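Putative exported protein (Peptoclostridium difficile, PDB 5TTA) is of unknown function but is probably exported from the cell and carries a domain of the DUF5780 family, placed in the E-set clan. Local coordinates at residues A71-E76 with Y172-A177; Y92-N97 with S123-K128; S129-Y134 with S232-E237. All coordinates share one frame; numbering follows the deposited sequence.

Overall arrangement
Contacts 1 and 3 lie on the antiparallel sheet that includes strands 72-82, 131-135 and 205-215, and contact 2 lies beside it. Contact 1 seats the end of helix 156-175 on the start of strand 72-82, and contact 3 brings the turn after helix 226-233 against residues near the start of strand 131-135. Their centres are about 25 Å apart on opposite sides of the chain's centre, yet they meet through neighbouring strands, with E76 CB 3.8 Å from T133 CG2. Contact 2 joins a turn and a loop at the end of the small antiparallel pair 96-98/121-123, its centre about 15 Å from that of contact 3; W93 links them, its NE1 hydrogen-bonding to S129 O. Contacts 1 and 2 do not touch, their nearest atoms about 12 Å apart.

Contact 1. Residues A71-E76 with Y172-A177; sequences AIMDYE and YAKQNA
M73 and A177 carry most of this contact, with A173 as the third partner, where the end of helix 156-175 rests on the first residues of strand 72-82. M73, a selenomethionine, lays its long flexible chain over the last helical turn. Its CG lies between the backbone N and the carbonyl carbon (chi1 85°), and a bend at chi3 (-68°) brings the terminal methyl down on the helix. There CE meets A173 CB at 3.5 Å, tight for two carbons, so a residue as small as alanine suits the spot. From the neighbouring helical position the aliphatic part of K174 passes across the selenium end, with SE 3.9 Å from K174 CG, while the ammonium group of K174 pairs with E171 in a salt bridge.

A177 follows the helix, beyond N176, where the backbone has already left helical angles. Its methyl is aimed at the strand and sits 3.2 Å from I72 O and 3.9 Å from A71 CB; a methyl is small enough to sit this close to the strand backbone, with the CA atoms of M73 and A177 4.3 Å apart. No direct hydrogen bond joins the segments, but one water bridges them: water 1 donates to M73 O and to A173 O, both at 2.7 Å, satisfying a strand carbonyl and a carbonyl of the last helical turn together. Beyond the two segments, I72 bonds through its backbone to I178, and N216 lies against A71, M73 and A177. M73 and D74 both face T214 on strand 205-215, which makes this a helix end packed beside a classic beta bulge in an antiparallel sheet.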
loop_
_atom_site.group_PDB
_atom_site.type_symbol
_atom_site.label_atom_id
_atom_site.label_comp_id
_atom_site.label_asym_id
_atom_site.label_seq_id
_atom_site.Cartn_x
_atom_site.Cartn_y
_atom_site.Cartn_z
ATOM N N ALA A 71 16.333 -9.473 13.419
ATOM C CA ALA A 71 15.861 -9.539 12.043
ATOM C C ALA A 71 16.122 -8.223 11.317
ATOM O O ALA A 71 15.921 -7.143 11.876
ATOM C CB ALA A 71 14.372 -9.855 12.025
ATOM N N ILE A 72 16.532 -8.313 10.053
ATOM C CA ILE A 72 16.898 -7.145 9.252
ATOM C C ILE A 72 15.761 -6.828 8.279
ATOM O O ILE A 72 15.473 -7.606 7.359
ATOM C CB ILE A 72 18.227 -7.372 8.516
ATOM C CG1 ILE A 72 19.391 -7.347 9.530
ATOM C CG2 ILE A 72 18.434 -6.320 7.396
ATOM C CD1 ILE A 72 20.703 -7.876 8.993
HETATM N N MSE A 73 15.112 -5.679 8.478
HETATM C CA MSE A 73 13.975 -5.315 7.641
HETATM C C MSE A 73 14.364 -4.471 6.429
HETATM O O MSE A 73 13.608 -4.440 5.462
HETATM C CB MSE A 73 12.901 -4.587 8.469
HETATM C CG MSE A 73 13.089 -3.101 8.645
HETATM SE SE MSE A 73 11.637 -2.345 9.732
HETATM C CE MSE A 73 10.220 -2.585 8.507
ATOM N N ASP A 74 15.522 -3.789 6.452
ATOM C CA ASP A 74 15.957 -3.020 5.293
ATOM C C ASP A 74 17.479 -2.920 5.305
ATOM O O ASP A 74 18.127 -3.131 6.328
ATOM C CB ASP A 74 15.296 -1.613 5.268
ATOM C CG ASP A 74 15.345 -0.938 3.879
ATOM O OD1 ASP A 74 15.744 -1.570 2.872
ATOM O OD2 ASP A 74 14.980 0.250 3.795
ATOM N N TYR A 75 18.058 -2.668 4.138
ATOM C CA TYR A 75 19.499 -2.456 4.061
ATOM C C TYR A 75 19.785 -1.509 2.914
ATOM O O TYR A 75 18.936 -1.261 2.059
ATOM C CB TYR A 75 20.296 -3.780 3.903
ATOM C CG TYR A 75 19.962 -4.610 2.666
ATOM C CD1 TYR A 75 20.165 -4.102 1.373
ATOM C CD2 TYR A 75 19.509 -5.915 2.787
ATOM C CE1 TYR A 75 19.872 -4.855 0.245
ATOM C CE2 TYR A 75 19.227 -6.679 1.675
ATOM C CZ TYR A 75 19.412 -6.151 0.407
ATOM O OH TYR A 75 19.118 -6.930 -0.699
ATOM N N GLU A 76 20.993 -0.961 2.919
ATOM C CA GLU A 76 21.552 -0.264 1.767
ATOM C C GLU A 76 22.926 -0.861 1.517
ATOM O O GLU A 76 23.765 -0.893 2.425
ATOM C CB GLU A 76 21.636 1.251 1.991
ATOM C CG GLU A 76 20.268 1.863 2.242
ATOM C CD GLU A 76 20.292 3.371 2.454
ATOM O OE1 GLU A 76 19.195 3.945 2.655
ATOM O OE2 GLU A 76 21.388 3.980 2.418
ATOM N N TYR A 172 4.566 -5.103 6.601
ATOM C CA TYR A 172 4.911 -6.036 5.533
ATOM C C TYR A 172 6.419 -6.257 5.473
ATOM O O TYR A 172 6.891 -7.400 5.419
ATOM C CB TYR A 172 4.374 -5.512 4.200
ATOM C CG TYR A 172 4.845 -6.258 2.970
ATOM C CD1 TYR A 172 4.136 -7.356 2.481
ATOM C CD2 TYR A 172 5.983 -5.853 2.276
ATOM C CE1 TYR A 172 4.562 -8.039 1.339
ATOM C CE2 TYR A 172 6.415 -6.528 1.136
ATOM C CZ TYR A 172 5.702 -7.618 0.673
ATOM O OH TYR A 172 6.130 -8.289 -0.453
ATOM N N ALA A 173 7.192 -5.172 5.522
ATOM C CA ALA A 173 8.644 -5.292 5.492
ATOM C C ALA A 173 9.166 -6.081 6.688
ATOM O O ALA A 173 10.131 -6.840 6.560
ATOM C CB ALA A 173 9.278 -3.902 5.434
ATOM N N LYS A 174 8.538 -5.934 7.861
ATOM C CA LYS A 174 8.959 -6.720 9.022
ATOM C C LYS A 174 8.686 -8.211 8.812
ATOM O O LYS A 174 9.498 -9.065 9.184
ATOM C CB LYS A 174 8.268 -6.201 10.286
ATOM C CG LYS A 174 9.088 -5.090 10.975
ATOM C CD LYS A 174 8.238 -3.941 11.543
ATOM C CE LYS A 174 7.666 -4.234 12.926
ATOM N NZ LYS A 174 6.510 -5.176 12.885
ATOM N N GLN A 175 7.563 -8.543 8.183
ATOM C CA GLN A 175 7.274 -9.946 7.916
ATOM C C GLN A 175 8.223 -10.538 6.877
ATOM O O GLN A 175 8.459 -11.752 6.876
ATOM C CB GLN A 175 5.823 -10.078 7.470
ATOM C CG GLN A 175 4.845 -9.651 8.542
ATOM C CD GLN A 175 3.406 -9.790 8.090
ATOM O OE1 GLN A 175 3.042 -10.771 7.441
ATOM N NE2 GLN A 175 2.585 -8.797 8.412
ATOM N N ASN A 176 8.774 -9.704 5.991
ATOM C CA ASN A 176 9.737 -10.139 4.990
ATOM C C ASN A 176 11.194 -9.959 5.418
ATOM O O ASN A 176 12.079 -10.000 4.562
ATOM C CB ASN A 176 9.512 -9.381 3.681
ATOM C CG ASN A 176 8.300 -9.855 2.956
ATOM O OD1 ASN A 176 8.266 -10.982 2.472
ATOM N ND2 ASN A 176 7.282 -9.008 2.888
ATOM N N ALA A 177 11.463 -9.770 6.702
ATOM C CA ALA A 177 12.826 -9.477 7.137
ATOM C C ALA A 177 13.736 -10.704 7.002
ATOM O O ALA A 177 13.284 -11.857 6.996
ATOM C CB ALA A 177 12.824 -8.997 8.586
HETATM O O HOH W 1 11.979 -6.369 4.587
#

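Contact 2. Residues Y92-N97 with S123-K128; sequences YWDAQN and SPVSPK
Q96 and S123 form an antiparallel hydrogen-bonded pair, with Q96 N 2.9 Å from S123 O and S123 N 2.7 Å from Q96 O, and the type I turn Y92-A95 leads into this pair and lies beside the loop that follows S123. Within that turn D94 grips S126 by both carboxylate oxygens. S126 N gives a nearly straight bond to OD1 (2.8 Å, 163°) and S126 OG a short one to OD2 (2.5 Å), each reaching the syn side a little out of the carboxylate plane. Serine suits this place because its hydroxyl and its own amide can serve one acidic group. The carboxylate of D94 is brought there by chi1 54°, with CG between the backbone N and the carbonyl carbon.

The Y92 ring is held between two aliphatic groups: P124 CG lies over one face, 3.9 Å from the ring centroid, and K128 CB over the opposite face at the same distance, both CH-pi contacts offset toward the rim. The flat phenol fits between the rigid proline ring and the lysine chain, and S126 O lies at its edge. V125 CG2 lies against D94 O and Q96 CG, where the turn meets the strand pair.

Waters complete the join. Water 3 donates to D94 OD1 and S126 O and accepts from V125 N, while water 4 links Q96 NE2 and S123 OG with P124 O. With two N-H or O-H donors from S126 and a water at OD1, the D94 carboxylate is probably stabilised as an anion at this surface site.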
loop_
_atom_site.group_PDB
_atom_site.type_symbol
_atom_site.label_atom_id
_atom_site.label_comp_id
_atom_site.label_asym_id
_atom_site.label_seq_id
_atom_site.Cartn_x
_atom_site.Cartn_y
_atom_site.Cartn_z
ATOM N N TYR A 92 25.122 1.524 -16.360
ATOM C CA TYR A 92 23.687 1.660 -16.135
ATOM C C TYR A 92 23.252 0.476 -15.269
ATOM O O TYR A 92 22.781 -0.556 -15.762
ATOM C CB TYR A 92 22.936 1.691 -17.469
ATOM C CG TYR A 92 23.230 2.902 -18.323
ATOM C CD1 TYR A 92 22.709 4.153 -17.999
ATOM C CD2 TYR A 92 24.012 2.790 -19.470
ATOM C CE1 TYR A 92 22.955 5.261 -18.793
ATOM C CE2 TYR A 92 24.264 3.909 -20.285
ATOM C CZ TYR A 92 23.728 5.134 -19.932
ATOM O OH TYR A 92 23.972 6.246 -20.700
ATOM N N TRP A 93 23.424 0.632 -13.940
ATOM C CA TRP A 93 23.339 -0.506 -13.025
ATOM C C TRP A 93 21.959 -1.154 -13.012
ATOM O O TRP A 93 21.851 -2.379 -12.853
ATOM C CB TRP A 93 23.673 -0.074 -11.596
ATOM C CG TRP A 93 25.133 0.144 -11.353
ATOM C CD1 TRP A 93 25.862 1.284 -11.602
ATOM C CD2 TRP A 93 26.044 -0.816 -10.818
ATOM N NE1 TRP A 93 27.184 1.081 -11.230
ATOM C CE2 TRP A 93 27.312 -0.194 -10.732
ATOM C CE3 TRP A 93 25.900 -2.144 -10.371
ATOM C CZ2 TRP A 93 28.452 -0.871 -10.251
ATOM C CZ3 TRP A 93 27.009 -2.816 -9.885
ATOM C CH2 TRP A 93 28.288 -2.172 -9.815
ATOM N N ASP A 94 20.899 -0.348 -13.052
ATOM C CA ASP A 94 19.526 -0.844 -12.997
ATOM C C ASP A 94 18.804 -0.725 -14.340
ATOM O O ASP A 94 17.582 -0.563 -14.371
ATOM C CB ASP A 94 18.734 -0.131 -11.896
ATOM C CG ASP A 94 18.766 1.388 -12.008
ATOM O OD1 ASP A 94 19.265 1.928 -13.024
ATOM O OD2 ASP A 94 18.268 2.066 -11.065
ATOM N N ALA A 95 19.530 -0.877 -15.453
ATOM C CA ALA A 95 18.896 -0.829 -16.767
ATOM C C ALA A 95 17.911 -1.982 -16.937
ATOM O O ALA A 95 18.123 -3.089 -16.435
ATOM C CB ALA A 95 19.942 -0.892 -17.869
ATOM N N GLN A 96 16.850 -1.725 -17.700
ATOM C CA GLN A 96 15.885 -2.749 -18.073
ATOM C C GLN A 96 16.211 -3.318 -19.449
ATOM O O GLN A 96 16.818 -2.653 -20.292
ATOM C CB GLN A 96 14.463 -2.189 -18.094
ATOM C CG GLN A 96 13.981 -1.608 -16.778
ATOM C CD GLN A 96 12.556 -1.091 -16.872
ATOM O OE1 GLN A 96 11.612 -1.777 -16.468
ATOM N NE2 GLN A 96 12.389 0.123 -17.409
ATOM N N ASN A 97 15.790 -4.556 -19.674
ATOM C CA ASN A 97 16.013 -5.194 -20.956
ATOM C C ASN A 97 14.977 -4.688 -21.946
ATOM O O ASN A 97 13.864 -4.319 -21.569
ATOM C CB ASN A 97 15.934 -6.719 -20.820
ATOM C CG ASN A 97 14.604 -7.193 -20.247
ATOM O OD1 ASN A 97 14.259 -6.907 -19.101
ATOM N ND2 ASN A 97 13.847 -7.913 -21.052
ATOM N N SER A 123 17.485 -0.358 -21.567
ATOM C CA SER A 123 16.796 0.904 -21.300
ATOM C C SER A 123 17.216 1.430 -19.931
ATOM O O SER A 123 16.783 0.881 -18.897
ATOM C CB SER A 123 15.281 0.715 -21.356
ATOM O OG SER A 123 14.603 1.949 -21.162
ATOM N N PRO A 124 18.024 2.488 -19.872
ATOM C CA PRO A 124 18.490 3.000 -18.577
ATOM C C PRO A 124 17.351 3.421 -17.657
ATOM O O PRO A 124 16.275 3.846 -18.093
ATOM C CB PRO A 124 19.360 4.204 -18.965
ATOM C CG PRO A 124 19.817 3.899 -20.344
ATOM C CD PRO A 124 18.704 3.139 -21.004
ATOM N N VAL A 125 17.610 3.276 -16.360
ATOM C CA VAL A 125 16.722 3.744 -15.309
ATOM C C VAL A 125 17.446 4.872 -14.571
ATOM O O VAL A 125 17.180 6.049 -14.832
ATOM C CB VAL A 125 16.294 2.563 -14.417
ATOM C CG1 VAL A 125 15.560 3.031 -13.198
ATOM C CG2 VAL A 125 15.355 1.668 -15.245
ATOM N N SER A 126 18.405 4.529 -13.695
ATOM C CA SER A 126 19.278 5.493 -13.036
ATOM C C SER A 126 20.384 5.970 -13.990
ATOM O O SER A 126 20.729 5.280 -14.950
ATOM C CB SER A 126 19.902 4.861 -11.791
ATOM O OG SER A 126 18.900 4.507 -10.845
ATOM N N PRO A 127 20.952 7.156 -13.754
ATOM C CA PRO A 127 22.074 7.615 -14.589
ATOM C C PRO A 127 23.270 6.668 -14.545
ATOM O O PRO A 127 23.527 6.004 -13.543
ATOM C CB PRO A 127 22.444 8.973 -13.968
ATOM C CG PRO A 127 21.136 9.498 -13.413
ATOM C CD PRO A 127 20.495 8.205 -12.819
ATOM N N LYS A 128 24.059 6.674 -15.621
ATOM C CA LYS A 128 25.307 5.908 -15.617
ATOM C C LYS A 128 26.196 6.383 -14.469
ATOM O O LYS A 128 26.264 7.586 -14.188
ATOM C CB LYS A 128 26.042 6.073 -16.956
ATOM C CG LYS A 128 27.248 5.118 -17.110
ATOM C CD LYS A 128 28.189 5.500 -18.258
ATOM C CE LYS A 128 27.767 4.935 -19.586
ATOM N NZ LYS A 128 28.513 5.586 -20.711
HETATM O O HOH W 2 23.180 3.341 -12.703
HETATM O O HOH W 3 20.390 2.484 -15.591
HETATM O O HOH W 4 13.771 2.109 -18.478
#

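Contact 3. Residues S129-Y134 with S232-E237; sequences SYSHTY and SFQGKE
Y130 and S131 meet G235 and Q234 of the type II beta turn F233-K236 that ends helix 226-233, so that this turn lies against the antiparallel sheet near the start of strand 131-135. S129, first in the segment, touches the turn little; its hydroxyl donates to S131 O at 3.1 Å, in the carbonyl plane and on a lone pair. Its own carbonyl is bonded by W93 NE1, which ties this part of the chain to the neighbouring loop.

Y130 follows, and its ring is the broad surface of the contact. A chi1 of -76° swings the ring toward the turn, and chi2 of -70° turns a face to it, where G235 CA stands over the centre, 3.6 Å from the ring centroid, a CH-pi contact almost straight down. A flat aromatic ring suits this place because it can take a backbone carbon directly on its face. Glycine suits the partner position twice over: its positive phi fits the third position of a type II turn, and without a side chain nothing crowds the ring. Beside this CH-pi contact Y130 CB lies 3.8 Å from Q234 CG, so the aliphatic part of the glutamine passes along the root of the tyrosine.

S131 comes next, its small side chain pointing to the turn; the strand continues beyond it, where T133 OG1 is hydrogen-bonded to T78 OG1. From Q234, whose chain is extended beyond CG, the amide end reaches across to S131. Glutamine is long enough to span the gap between turn and strand and ends in a carbonyl acceptor. The polar link closing the contact is S131 OG donating to Q234 OE1 at 2.9 Å, from above the amide carbonyl plane by 44°.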
loop_
_atom_site.group_PDB
_atom_site.type_symbol
_atom_site.label_atom_id
_atom_site.label_comp_id
_atom_site.label_asym_id
_atom_site.label_seq_id
_atom_site.Cartn_x
_atom_site.Cartn_y
_atom_site.Cartn_z
ATOM N N SER A 129 26.857 5.443 -13.787
ATOM C CA SER A 129 27.595 5.776 -12.565
ATOM C C SER A 129 28.593 4.675 -12.222
ATOM O O SER A 129 28.383 3.505 -12.548
ATOM C CB SER A 129 26.631 6.001 -11.388
ATOM O OG SER A 129 27.326 6.185 -10.163
ATOM N N TYR A 130 29.688 5.052 -11.537
ATOM C CA TYR A 130 30.588 4.020 -11.012
ATOM C C TYR A 130 29.937 3.188 -9.903
ATOM O O TYR A 130 30.324 2.037 -9.681
ATOM C CB TYR A 130 31.887 4.646 -10.473
ATOM C CG TYR A 130 32.886 5.087 -11.540
ATOM C CD1 TYR A 130 33.578 4.154 -12.308
ATOM C CD2 TYR A 130 33.149 6.444 -11.755
ATOM C CE1 TYR A 130 34.489 4.555 -13.290
ATOM C CE2 TYR A 130 34.061 6.847 -12.714
ATOM C CZ TYR A 130 34.722 5.904 -13.478
ATOM O OH TYR A 130 35.615 6.327 -14.439
ATOM N N SER A 131 28.993 3.747 -9.169
ATOM C CA SER A 131 28.417 3.021 -8.047
ATOM C C SER A 131 26.901 2.887 -8.161
ATOM O O SER A 131 26.223 3.682 -8.808
ATOM C CB SER A 131 28.733 3.708 -6.721
ATOM O OG SER A 131 28.044 4.942 -6.662
ATOM N N HIS A 132 26.361 1.896 -7.454
ATOM C CA HIS A 132 24.922 1.784 -7.278
ATOM C C HIS A 132 24.615 1.315 -5.865
ATOM O O HIS A 132 25.276 0.414 -5.341
ATOM C CB HIS A 132 24.289 0.800 -8.277
ATOM C CG HIS A 132 22.796 0.760 -8.186
ATOM N ND1 HIS A 132 22.010 1.820 -8.572
ATOM C CD2 HIS A 132 21.944 -0.205 -7.754
ATOM C CE1 HIS A 132 20.735 1.510 -8.397
ATOM N NE2 HIS A 132 20.668 0.289 -7.892
ATOM N N THR A 133 23.590 1.896 -5.253
ATOM C CA THR A 133 23.202 1.475 -3.916
ATOM C C THR A 133 21.895 0.712 -4.022
ATOM O O THR A 133 20.856 1.305 -4.331
ATOM C CB THR A 133 23.088 2.659 -2.961
ATOM O OG1 THR A 133 24.396 3.220 -2.773
ATOM C CG2 THR A 133 22.566 2.190 -1.607
ATOM N N TYR A 134 21.964 -0.588 -3.748
ATOM C CA TYR A 134 20.782 -1.437 -3.686
ATOM C C TYR A 134 20.095 -1.303 -2.327
ATOM O O TYR A 134 20.749 -1.265 -1.276
ATOM C CB TYR A 134 21.189 -2.886 -3.936
ATOM C CG TYR A 134 21.749 -3.169 -5.296
ATOM C CD1 TYR A 134 20.885 -3.361 -6.406
ATOM C CD2 TYR A 134 23.136 -3.281 -5.506
ATOM C CE1 TYR A 134 21.398 -3.637 -7.675
ATOM C CE2 TYR A 134 23.663 -3.557 -6.774
ATOM C CZ TYR A 134 22.767 -3.744 -7.860
ATOM O OH TYR A 134 23.252 -4.033 -9.114
ATOM N N SER A 232 38.045 5.323 -1.183
ATOM C CA SER A 232 39.203 4.553 -1.631
ATOM C C SER A 232 38.977 3.873 -2.978
ATOM O O SER A 232 39.926 3.719 -3.759
ATOM C CB SER A 232 39.558 3.500 -0.588
ATOM O OG SER A 232 39.941 4.109 0.627
ATOM N N PHE A 233 37.756 3.443 -3.265
ATOM C CA PHE A 233 37.513 2.579 -4.412
ATOM C C PHE A 233 36.773 3.239 -5.570
ATOM O O PHE A 233 37.063 2.913 -6.714
ATOM C CB PHE A 233 36.724 1.327 -3.981
ATOM C CG PHE A 233 37.532 0.320 -3.185
ATOM C CD1 PHE A 233 37.215 0.041 -1.859
ATOM C CD2 PHE A 233 38.587 -0.368 -3.775
ATOM C CE1 PHE A 233 37.946 -0.903 -1.118
ATOM C CE2 PHE A 233 39.321 -1.303 -3.042
ATOM C CZ PHE A 233 38.984 -1.578 -1.714
ATOM N N GLN A 234 35.788 4.113 -5.331
ATOM C CA GLN A 234 34.870 4.487 -6.412
ATOM C C GLN A 234 35.611 5.275 -7.484
ATOM O O GLN A 234 36.247 6.299 -7.192
ATOM C CB GLN A 234 33.680 5.297 -5.896
ATOM C CG GLN A 234 32.865 5.913 -7.050
ATOM C CD GLN A 234 31.536 6.506 -6.625
ATOM O OE1 GLN A 234 30.513 6.339 -7.309
ATOM N NE2 GLN A 234 31.545 7.233 -5.522
ATOM N N GLY A 235 35.549 4.775 -8.720
ATOM C CA GLY A 235 36.260 5.358 -9.835
ATOM C C GLY A 235 37.771 5.239 -9.803
ATOM O O GLY A 235 38.440 5.950 -10.544
ATOM N N LYS A 236 38.330 4.335 -8.996
ATOM C CA LYS A 236 39.775 4.155 -8.897
ATOM C C LYS A 236 40.179 2.776 -9.401
ATOM O O LYS A 236 39.458 1.798 -9.198
ATOM C CB LYS A 236 40.254 4.294 -7.453
ATOM C CG LYS A 236 39.663 5.453 -6.693
ATOM C CD LYS A 236 40.411 6.739 -6.972
ATOM C CE LYS A 236 40.372 7.667 -5.753
ATOM N NZ LYS A 236 41.267 7.232 -4.616
ATOM N N GLU A 237 41.363 2.703 -10.001
ATOM C CA GLU A 237 41.945 1.426 -10.396
ATOM C C GLU A 237 42.333 0.610 -9.158
ATOM O O GLU A 237 42.742 1.154 -8.132
ATOM C CB GLU A 237 43.167 1.667 -11.295
ATOM C CG GLU A 237 43.623 0.440 -12.080
ATOM C CD GLU A 237 44.613 0.760 -13.195
ATOM O OE1 GLU A 237 44.866 1.956 -13.460
ATOM O OE2 GLU A 237 45.141 -0.195 -13.808
#